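Local coordinates for protein superoxide dismutase [Ni] (Streptomyces coelicolor, PDB 1T6U) that catalyses the nickel-dependent dismutation of superoxide to hydrogen peroxide and molecular oxygen, working as a hollow homohexamer of four-helix-bundle subunits, at residues Y71-M85 and A100-T114. The protein carries 1 engineered substitution. Sequence-based numbering, arbitrary orientation.
Engineered in segment 71-85: M85 (natural residue Leu).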
ATOM      1  N   TYR A  71      27.703   5.550 -20.176  1.00 19.11           N
ATOM      2  CA  TYR A  71      26.851   6.714 -20.045  1.00 18.56           C
ATOM      3  C   TYR A  71      27.152   7.404 -18.733  1.00 20.35           C
ATOM      4  O   TYR A  71      26.435   7.300 -17.757  1.00 21.08           O
ATOM      5  CB  TYR A  71      25.380   6.296 -20.076  1.00 18.99           C
ATOM      6  CG  TYR A  71      25.027   5.482 -21.308  1.00 19.28           C
ATOM      7  CD1 TYR A  71      25.009   4.091 -21.304  1.00 20.65           C
ATOM      8  CD2 TYR A  71      24.726   6.151 -22.495  1.00 20.34           C
ATOM      9  CE1 TYR A  71      24.688   3.399 -22.450  1.00 18.98           C
ATOM     10  CE2 TYR A  71      24.393   5.449 -23.658  1.00 18.79           C
ATOM     11  CZ  TYR A  71      24.380   4.064 -23.625  1.00 20.25           C
ATOM     12  OH  TYR A  71      24.052   3.354 -24.758  1.00 19.81           O
ATOM     13  N   PRO A  72      28.240   8.145 -18.706  1.00 21.28           N
ATOM     14  CA  PRO A  72      28.630   8.823 -17.486  1.00 21.23           C
ATOM     15  C   PRO A  72      27.651   9.876 -16.981  1.00 19.85           C
ATOM     16  O   PRO A  72      27.713  10.279 -15.805  1.00 22.04           O
ATOM     17  CB  PRO A  72      29.959   9.508 -17.865  1.00 27.07           C
ATOM     18  CG  PRO A  72      29.962   9.565 -19.364  1.00 30.59           C
ATOM     19  CD  PRO A  72      29.168   8.357 -19.837  1.00 28.81           C
ATOM     20  N   GLU A  73      26.753  10.324 -17.837  1.00 19.53           N
ATOM     21  CA  GLU A  73      25.705  11.278 -17.513  1.00 21.21           C
ATOM     22  C   GLU A  73      24.473  10.630 -16.932  1.00 17.65           C
ATOM     23  O   GLU A  73      23.585  11.361 -16.495  1.00 18.33           O
ATOM     24  CB  GLU A  73      25.275  12.003 -18.806  1.00 25.73           C
ATOM     25  CG  GLU A  73      24.377  11.158 -19.704  1.00 35.91           C
ATOM     26  CD  GLU A  73      25.038  10.308 -20.763  1.00 39.16           C
ATOM     27  OE1 GLU A  73      26.180   9.824 -20.558  1.00 30.19           O
ATOM     28  OE2 GLU A  73      24.352  10.143 -21.809  1.00 32.81           O
ATOM     29  N   LEU A  74      24.368   9.326 -16.915  1.00 15.96           N
ATOM     30  CA  LEU A  74      23.158   8.601 -16.556  1.00 15.16           C
ATOM     31  C   LEU A  74      22.759   8.762 -15.107  1.00 15.69           C
ATOM     32  O   LEU A  74      21.598   8.979 -14.772  1.00 13.54           O
ATOM     33  CB  LEU A  74      23.352   7.112 -16.904  1.00 15.04           C
ATOM     34  CG  LEU A  74      22.111   6.257 -16.624  1.00 15.33           C
ATOM     35  CD1 LEU A  74      20.835   6.804 -17.281  1.00 13.22           C
ATOM     36  CD2 LEU A  74      22.329   4.814 -17.076  1.00 15.52           C
ATOM     37  N   HIS A  75      23.741   8.711 -14.201  1.00 15.56           N
ATOM     38  CA  HIS A  75      23.411   8.972 -12.802  1.00 13.71           C
ATOM     39  C   HIS A  75      22.718  10.308 -12.596  1.00 14.29           C
ATOM     40  O   HIS A  75      21.687  10.379 -11.928  1.00 13.08           O
ATOM     41  CB  HIS A  75      24.682   8.944 -11.929  1.00 14.67           C
ATOM     42  CG  HIS A  75      25.255   7.610 -11.649  1.00 11.22           C
ATOM     43  ND1 HIS A  75      24.503   6.472 -11.514  1.00 15.35           N
ATOM     44  CD2 HIS A  75      26.530   7.221 -11.447  1.00 14.21           C
ATOM     45  CE1 HIS A  75      25.312   5.432 -11.247  1.00 16.60           C
ATOM     46  NE2 HIS A  75      26.556   5.878 -11.209  1.00 16.18           N
ATOM     47  N   GLN A  76      23.304  11.375 -13.137  1.00 13.39           N
ATOM     48  CA  GLN A  76      22.730  12.722 -13.009  1.00 13.43           C
ATOM     49  C   GLN A  76      21.427  12.833 -13.762  1.00 13.21           C
ATOM     50  O   GLN A  76      20.516  13.552 -13.289  1.00 13.60           O
ATOM     51  CB  GLN A  76      23.697  13.800 -13.483  1.00 13.77           C
ATOM     52  CG  GLN A  76      23.220  15.203 -13.159  1.00 16.10           C
ATOM     53  CD  GLN A  76      23.185  15.516 -11.690  1.00 14.84           C
ATOM     54  OE1 GLN A  76      24.155  15.311 -10.961  1.00 17.23           O
ATOM     55  NE2 GLN A  76      22.052  16.022 -11.204  1.00 18.55           N
ATOM     56  N   LEU A  77      21.307  12.155 -14.885  1.00 13.53           N
ATOM     57  CA  LEU A  77      20.049  12.149 -15.604  1.00 11.55           C
ATOM     58  C   LEU A  77      18.940  11.553 -14.748  1.00 12.02           C
ATOM     59  O   LEU A  77      17.844  12.130 -14.670  1.00 13.59           O
ATOM     60  CB  LEU A  77      20.205  11.390 -16.908  1.00 13.64           C
ATOM     61  CG  LEU A  77      18.899  11.104 -17.672  1.00 13.19           C
ATOM     62  CD1 LEU A  77      18.261  12.413 -18.082  1.00 19.05           C
ATOM     63  CD2 LEU A  77      19.258  10.211 -18.852  1.00 14.27           C
ATOM     64  N   VAL A  78      19.195  10.418 -14.104  1.00 11.72           N
ATOM     65  CA  VAL A  78      18.121   9.819 -13.290  1.00 11.44           C
ATOM     66  C   VAL A  78      17.767  10.757 -12.131  1.00 11.87           C
ATOM     67  O   VAL A  78      16.594  10.957 -11.820  1.00 10.46           O
ATOM     68  CB  VAL A  78      18.538   8.432 -12.808  1.00 11.04           C
ATOM     69  CG1 VAL A  78      17.557   7.892 -11.779  1.00 10.86           C
ATOM     70  CG2 VAL A  78      18.664   7.457 -13.994  1.00 12.39           C
ATOM     71  N   ASN A  79      18.797  11.357 -11.514  1.00 11.44           N
ATOM     72  CA  ASN A  79      18.540  12.290 -10.403  1.00 11.48           C
ATOM     73  C   ASN A  79      17.687  13.471 -10.858  1.00 10.57           C
ATOM     74  O   ASN A  79      16.739  13.820 -10.166  1.00 11.22           O
ATOM     75  CB  ASN A  79      19.814  12.799  -9.741  1.00 12.45           C
ATOM     76  CG  ASN A  79      19.573  13.375  -8.356  1.00 11.70           C
ATOM     77  OD1 ASN A  79      19.396  14.604  -8.210  1.00 12.00           O
ATOM     78  ND2 ASN A  79      19.583  12.505  -7.360  1.00 13.80           N
ATOM     79  N   ASP A  80      18.029  14.048 -12.010  1.00 11.79           N
ATOM     80  CA  ASP A  80      17.253  15.142 -12.589  1.00 11.87           C
ATOM     81  C   ASP A  80      15.815  14.733 -12.965  1.00  9.89           C
ATOM     82  O   ASP A  80      14.891  15.538 -12.827  1.00 10.49           O
ATOM     83  CB  ASP A  80      17.950  15.666 -13.845  1.00 12.79           C
ATOM     84  CG  ASP A  80      19.248  16.381 -13.549  1.00 15.26           C
ATOM     85  OD1 ASP A  80      19.531  16.631 -12.365  1.00 19.82           O
ATOM     86  OD2 ASP A  80      20.021  16.712 -14.461  1.00 17.63           O
ATOM     87  N   THR A  81      15.677  13.505 -13.423  1.00 10.52           N
ATOM     88  CA  THR A  81      14.337  13.015 -13.725  1.00 10.09           C
ATOM     89  C   THR A  81      13.487  12.963 -12.474  1.00 10.27           C
ATOM     90  O   THR A  81      12.319  13.369 -12.458  1.00 11.01           O
ATOM     91  CB  THR A  81      14.439  11.607 -14.323  1.00  9.81           C
ATOM     92  OG1 THR A  81      15.255  11.620 -15.518  1.00 12.01           O
ATOM     93  CG2 THR A  81      13.085  11.071 -14.751  1.00 10.87           C
ATOM     94  N   LEU A  82      14.051  12.440 -11.393  1.00 11.45           N
ATOM     95  CA  LEU A  82      13.304  12.319 -10.145  1.00 10.21           C
ATOM     96  C   LEU A  82      12.950  13.691  -9.613  1.00 11.49           C
ATOM     97  O   LEU A  82      11.831  13.889  -9.167  1.00  9.63           O
ATOM     98  CB  LEU A  82      14.087  11.495  -9.118  1.00  9.30           C
ATOM     99  CG  LEU A  82      14.248  10.025  -9.526  1.00 10.36           C
ATOM    100  CD1 LEU A  82      15.148   9.271  -8.556  1.00 12.78           C
ATOM    101  CD2 LEU A  82      12.936   9.254  -9.622  1.00 13.03           C
ATOM    102  N   LYS A  83      13.897  14.621  -9.708  1.00 11.63           N
ATOM    103  CA  LYS A  83      13.622  15.992  -9.312  1.00  9.59           C
ATOM    104  C   LYS A  83      12.536  16.623 -10.176  1.00 10.91           C
ATOM    105  O   LYS A  83      11.725  17.458  -9.687  1.00 11.80           O
ATOM    106  CB  LYS A  83      14.946  16.790  -9.320  1.00 11.15           C
ATOM    107  CG  LYS A  83      15.827  16.466  -8.119  1.00 13.23           C
ATOM    108  CD  LYS A  83      17.173  17.197  -8.218  1.00 12.71           C
ATOM    109  CE  LYS A  83      17.864  17.256  -6.869  1.00 12.88           C
ATOM    110  NZ  LYS A  83      18.099  15.912  -6.273  1.00 13.08           N
ATOM    111  N   ALA A  84      12.495  16.294 -11.458  1.00 10.80           N
ATOM    112  CA  ALA A  84      11.471  16.833 -12.329  1.00 10.88           C
ATOM    113  C   ALA A  84      10.087  16.308 -11.948  1.00 11.13           C
ATOM    114  O   ALA A  84       9.076  17.021 -12.072  1.00 10.92           O
ATOM    115  CB  ALA A  84      11.734  16.554 -13.788  1.00 11.60           C
ATOM    116  N   MET A  85      10.083  15.061 -11.477  1.00 11.13           N
ATOM    117  CA  MET A  85       8.826  14.478 -11.026  1.00 11.22           C
ATOM    118  C   MET A  85       8.339  15.155  -9.750  1.00 11.55           C
ATOM    119  O   MET A  85       7.150  15.395  -9.564  1.00 10.32           O
ATOM    120  CB  MET A  85       8.960  12.966 -10.828  1.00 18.49           C
ATOM    121  CG  MET A  85       9.028  12.139 -12.079  1.00 24.34           C
ATOM    122  SD  MET A  85       7.605  12.136 -13.171  1.00 30.89           S
ATOM    123  CE  MET A  85       6.228  12.838 -12.263  1.00 12.13           C
ATOM    124  N   ALA A 100       9.218  16.268 -17.103  1.00 10.20           N
ATOM    125  CA  ALA A 100       9.468  14.894 -16.659  1.00 10.19           C
ATOM    126  C   ALA A 100       9.406  13.878 -17.785  1.00 10.07           C
ATOM    127  O   ALA A 100      10.241  12.952 -17.821  1.00 10.33           O
ATOM    128  CB  ALA A 100       8.473  14.601 -15.528  1.00 11.15           C
ATOM    129  N   LEU A 101       8.462  13.980 -18.696  1.00  9.42           N
ATOM    130  CA  LEU A 101       8.419  13.079 -19.860  1.00 10.02           C
ATOM    131  C   LEU A 101       9.642  13.176 -20.733  1.00 10.29           C
ATOM    132  O   LEU A 101      10.145  12.159 -21.260  1.00 11.37           O
ATOM    133  CB  LEU A 101       7.158  13.372 -20.704  1.00 10.68           C
ATOM    134  CG  LEU A 101       5.861  12.803 -20.077  1.00 10.24           C
ATOM    135  CD1 LEU A 101       4.655  13.491 -20.696  1.00 12.76           C
ATOM    136  CD2 LEU A 101       5.783  11.285 -20.207  1.00 11.20           C
ATOM    137  N   ASP A 102      10.152  14.403 -20.887  1.00 11.09           N
ATOM    138  CA  ASP A 102      11.334  14.524 -21.752  1.00 11.57           C
ATOM    139  C   ASP A 102      12.544  13.892 -21.099  1.00 10.59           C
ATOM    140  O   ASP A 102      13.336  13.290 -21.818  1.00 12.22           O
ATOM    141  CB  ASP A 102      11.584  15.985 -22.011  1.00 12.09           C
ATOM    142  CG  ASP A 102      10.548  16.722 -22.829  1.00 13.06           C
ATOM    143  OD1 ASP A 102      10.544  17.976 -22.784  1.00 19.56           O
ATOM    144  OD2 ASP A 102       9.758  16.079 -23.522  1.00 16.67           O
ATOM    145  N   TYR A 103      12.658  14.025 -19.773  1.00 10.79           N
ATOM    146  CA  TYR A 103      13.725  13.308 -19.084  1.00  9.71           C
ATOM    147  C   TYR A 103      13.517  11.800 -19.164  1.00 10.05           C
ATOM    148  O   TYR A 103      14.477  11.046 -19.443  1.00 11.60           O
ATOM    149  CB  TYR A 103      13.814  13.698 -17.623  1.00 10.34           C
ATOM    150  CG  TYR A 103      14.528  14.978 -17.326  1.00 12.85           C
ATOM    151  CD1 TYR A 103      13.907  16.004 -16.633  1.00 14.44           C
ATOM    152  CD2 TYR A 103      15.857  15.138 -17.716  1.00 17.26           C
ATOM    153  CE1 TYR A 103      14.550  17.181 -16.337  1.00 15.16           C
ATOM    154  CE2 TYR A 103      16.484  16.334 -17.419  1.00 19.56           C
ATOM    155  CZ  TYR A 103      15.845  17.357 -16.740  1.00 18.23           C
ATOM    156  OH  TYR A 103      16.571  18.521 -16.481  1.00 22.46           O
ATOM    157  N   ILE A 104      12.319  11.300 -18.947  1.00 10.21           N
ATOM    158  CA  ILE A 104      12.099   9.862 -19.110  1.00  9.32           C
ATOM    159  C   ILE A 104      12.470   9.399 -20.509  1.00  9.79           C
ATOM    160  O   ILE A 104      12.992   8.295 -20.706  1.00 11.94           O
ATOM    161  CB  ILE A 104      10.636   9.497 -18.758  1.00 10.71           C
ATOM    162  CG1 ILE A 104      10.373   9.695 -17.264  1.00 10.42           C
ATOM    163  CG2 ILE A 104      10.294   8.092 -19.213  1.00 11.20           C
ATOM    164  CD1 ILE A 104       8.914   9.785 -16.849  1.00 12.45           C
ATOM    165  N   ALA A 105      12.184  10.245 -21.513  1.00 10.89           N
ATOM    166  CA  ALA A 105      12.519   9.903 -22.898  1.00 11.90           C
ATOM    167  C   ALA A 105      14.008   9.736 -23.136  1.00 13.39           C
ATOM    168  O   ALA A 105      14.452   8.864 -23.903  1.00 12.67           O
ATOM    169  CB  ALA A 105      11.928  10.954 -23.850  1.00 14.30           C
ATOM    170  N   GLN A 106      14.819  10.548 -22.468  1.00 11.57           N
ATOM    171  CA  GLN A 106      16.271  10.352 -22.496  1.00 12.24           C
ATOM    172  C   GLN A 106      16.675   9.033 -21.825  1.00 11.69           C
ATOM    173  O   GLN A 106      17.532   8.355 -22.379  1.00 12.95           O
ATOM    174  CB  GLN A 106      16.987  11.539 -21.860  1.00 12.63           C
ATOM    175  CG  GLN A 106      16.694  12.879 -22.482  1.00 14.95           C
ATOM    176  CD  GLN A 106      17.455  14.037 -21.859  1.00 23.67           C
ATOM    177  OE1 GLN A 106      18.629  13.874 -21.495  1.00 36.35           O
ATOM    178  NE2 GLN A 106      16.878  15.218 -21.707  1.00 43.16           N
ATOM    179  N   ILE A 107      16.109   8.681 -20.694  1.00 10.73           N
ATOM    180  CA  ILE A 107      16.400   7.411 -20.072  1.00 11.06           C
ATOM    181  C   ILE A 107      15.948   6.282 -20.986  1.00 10.18           C
ATOM    182  O   ILE A 107      16.665   5.279 -21.139  1.00 12.11           O
ATOM    183  CB  ILE A 107      15.770   7.254 -18.668  1.00  9.42           C
ATOM    184  CG1 ILE A 107      16.249   8.266 -17.622  1.00 11.05           C
ATOM    185  CG2 ILE A 107      16.001   5.822 -18.182  1.00 13.07           C
ATOM    186  CD1 ILE A 107      15.477   8.250 -16.325  1.00 10.31           C
ATOM    187  N   ASP A 108      14.812   6.404 -21.623  1.00  9.99           N
ATOM    188  CA  ASP A 108      14.300   5.358 -22.514  1.00 10.77           C
ATOM    189  C   ASP A 108      15.243   5.149 -23.680  1.00 10.46           C
ATOM    190  O   ASP A 108      15.525   4.028 -24.079  1.00 11.09           O
ATOM    191  CB  ASP A 108      12.888   5.735 -22.964  1.00 11.73           C
ATOM    192  CG  ASP A 108      12.269   4.740 -23.908  1.00 13.20           C
ATOM    193  OD1 ASP A 108      11.614   3.825 -23.397  1.00 17.38           O
ATOM    194  OD2 ASP A 108      12.501   4.939 -25.125  1.00 19.28           O
ATOM    195  N   LYS A 109      15.799   6.221 -24.212  1.00 11.94           N
ATOM    196  CA  LYS A 109      16.707   6.098 -25.352  1.00 13.65           C
ATOM    197  C   LYS A 109      17.934   5.259 -24.962  1.00 14.68           C
ATOM    198  O   LYS A 109      18.376   4.351 -25.664  1.00 13.86           O
ATOM    199  CB  LYS A 109      17.103   7.475 -25.855  1.00 16.97           C
ATOM    200  CG  LYS A 109      18.086   7.437 -27.042  1.00 18.91           C
ATOM    201  CD  LYS A 109      18.552   8.851 -27.444  1.00 22.66           C
ATOM    202  CE  LYS A 109      19.591   8.855 -28.554  1.00 30.71           C
ATOM    203  NZ  LYS A 109      20.158  10.217 -28.896  1.00 48.36           N
ATOM    204  N   ILE A 110      18.513   5.539 -23.805  1.00 13.95           N
ATOM    205  CA  ILE A 110      19.668   4.778 -23.264  1.00 12.63           C
ATOM    206  C   ILE A 110      19.290   3.330 -22.972  1.00 11.43           C
ATOM    207  O   ILE A 110      19.954   2.375 -23.384  1.00 12.71           O
ATOM    208  CB  ILE A 110      20.230   5.531 -22.050  1.00 12.02           C
ATOM    209  CG1 ILE A 110      20.813   6.909 -22.462  1.00 14.37           C
ATOM    210  CG2 ILE A 110      21.231   4.728 -21.261  1.00 12.19           C
ATOM    211  CD1 ILE A 110      21.292   7.737 -21.297  1.00 14.41           C
ATOM    212  N   PHE A 111      18.150   3.158 -22.259  1.00 11.69           N
ATOM    213  CA  PHE A 111      17.634   1.821 -21.988  1.00 11.10           C
ATOM    214  C   PHE A 111      17.656   0.947 -23.243  1.00 12.25           C
ATOM    215  O   PHE A 111      18.218  -0.153 -23.297  1.00 11.95           O
ATOM    216  CB  PHE A 111      16.247   1.933 -21.363  1.00 10.58           C
ATOM    217  CG  PHE A 111      15.635   0.568 -21.080  1.00  9.53           C
ATOM    218  CD1 PHE A 111      15.889  -0.097 -19.905  1.00 11.11           C
ATOM    219  CD2 PHE A 111      14.825  -0.084 -22.011  1.00  9.82           C
ATOM    220  CE1 PHE A 111      15.337  -1.354 -19.661  1.00 11.76           C
ATOM    221  CE2 PHE A 111      14.246  -1.314 -21.758  1.00 10.41           C
ATOM    222  CZ  PHE A 111      14.525  -1.979 -20.578  1.00 11.62           C
ATOM    223  N   TRP A 112      16.992   1.421 -24.300  1.00 11.26           N
ATOM    224  CA  TRP A 112      16.878   0.563 -25.512  1.00 13.00           C
ATOM    225  C   TRP A 112      18.229   0.409 -26.171  1.00 13.55           C
ATOM    226  O   TRP A 112      18.460  -0.661 -26.732  1.00 13.30           O
ATOM    227  CB  TRP A 112      15.758   1.049 -26.449  1.00 12.13           C
ATOM    228  CG  TRP A 112      14.425   0.780 -25.790  1.00 12.26           C
ATOM    229  CD1 TRP A 112      13.555   1.712 -25.240  1.00 13.17           C
ATOM    230  CD2 TRP A 112      13.845  -0.502 -25.609  1.00 12.90           C
ATOM    231  NE1 TRP A 112      12.478   1.054 -24.736  1.00 14.39           N
ATOM    232  CE2 TRP A 112      12.619  -0.295 -24.948  1.00 13.90           C
ATOM    233  CE3 TRP A 112      14.224  -1.805 -25.935  1.00 15.57           C
ATOM    234  CZ2 TRP A 112      11.763  -1.349 -24.604  1.00 16.72           C
ATOM    235  CZ3 TRP A 112      13.379  -2.830 -25.596  1.00 17.67           C
ATOM    236  CH2 TRP A 112      12.162  -2.606 -24.941  1.00 16.10           C
ATOM    237  N   GLU A 113      19.120   1.374 -26.116  1.00 13.26           N
ATOM    238  CA  GLU A 113      20.486   1.103 -26.646  1.00 13.51           C
ATOM    239  C   GLU A 113      21.138  -0.061 -25.909  1.00 12.00           C
ATOM    240  O   GLU A 113      21.753  -0.976 -26.449  1.00 15.60           O
ATOM    241  CB  GLU A 113      21.360   2.352 -26.529  1.00 16.65           C
ATOM    242  CG  GLU A 113      20.948   3.409 -27.517  1.00 17.91           C
ATOM    243  CD  GLU A 113      21.735   4.706 -27.493  1.00 21.46           C
ATOM    244  OE1 GLU A 113      22.717   4.822 -26.738  1.00 23.36           O
ATOM    245  OE2 GLU A 113      21.380   5.633 -28.260  1.00 22.04           O
ATOM    246  N   THR A 114      20.969  -0.053 -24.565  1.00 13.44           N
ATOM    247  CA  THR A 114      21.560  -1.150 -23.789  1.00 13.53           C
ATOM    248  C   THR A 114      20.885  -2.515 -24.017  1.00 13.73           C
ATOM    249  O   THR A 114      21.487  -3.527 -23.652  1.00 18.87           O
ATOM    250  CB  THR A 114      21.599  -0.860 -22.273  1.00 13.23           C
ATOM    251  OG1 THR A 114      20.258  -0.883 -21.759  1.00 13.83           O
ATOM    252  CG2 THR A 114      22.179   0.501 -21.976  1.00 16.88           C
TER
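Segments 71-85 and 100-114 meet from Y71 beside I110 and E113 to A84 and M85 beside A100; their helices 74-85 and 100-114 run nearly antiparallel (156°), with axes 8.8 Å apart at closest. They are successive helices of the four-helix bundle, and the seam is a worked example of knobs-into-holes packing, with L77 and Y103 as the knobs. The backbones come closest at A84 and A100, whose CA atoms are 5.1 Å apart. The sulfur of M85, an engineered residue, rests 3.5 Å from A100 CB. Y103 fits among L77, D80, T81 and A84; D80 CB makes a CH-pi contact over its ring, while A84 CB comes obliquely to within 3.6 Å of Y103 CD1. In the reciprocal fit, L77 enters the hole formed by Y103, Q106, I107 and I110. With its CG anti to the backbone N (chi1 171°), L77 splits its branches, CD1 touching Y103 CD2 and Q106 OE1, CD2 lying 3.8 Å from I107 CG1.

Just before the helix, Y71 spreads its ring over I110, whose CG2 stands 3.7 Å from the ring centroid and almost on the normal. The phenol OH of Y71 donates to E113 OE1 (2.8 Å), which accepts through its anti lone pair, the carboxylate plane turned 39° from the ring. T114 CG2 approaches the same ring obliquely; the hydroxyl of T114 donates to F111 O and is also hydrogen-bonded to Y62 OH, on helix 34-62. V78 points away from helix 100-114, yet its CG2 still reaches I107 CD1 (4.0 Å); its side chain also packs on V55 and W59 of helix 34-62.

The chemistry is therefore mostly apolar, with its polar atoms accommodated locally: T81 OG1 donates to L77 O, which also accepts from T81 N; this satisfies the buried hydroxyl where it lies against Y103 CB and I107 CD1. The Y71–E113 bond anchors the phenol oxygen, while I110 CG2 packs against the ring face.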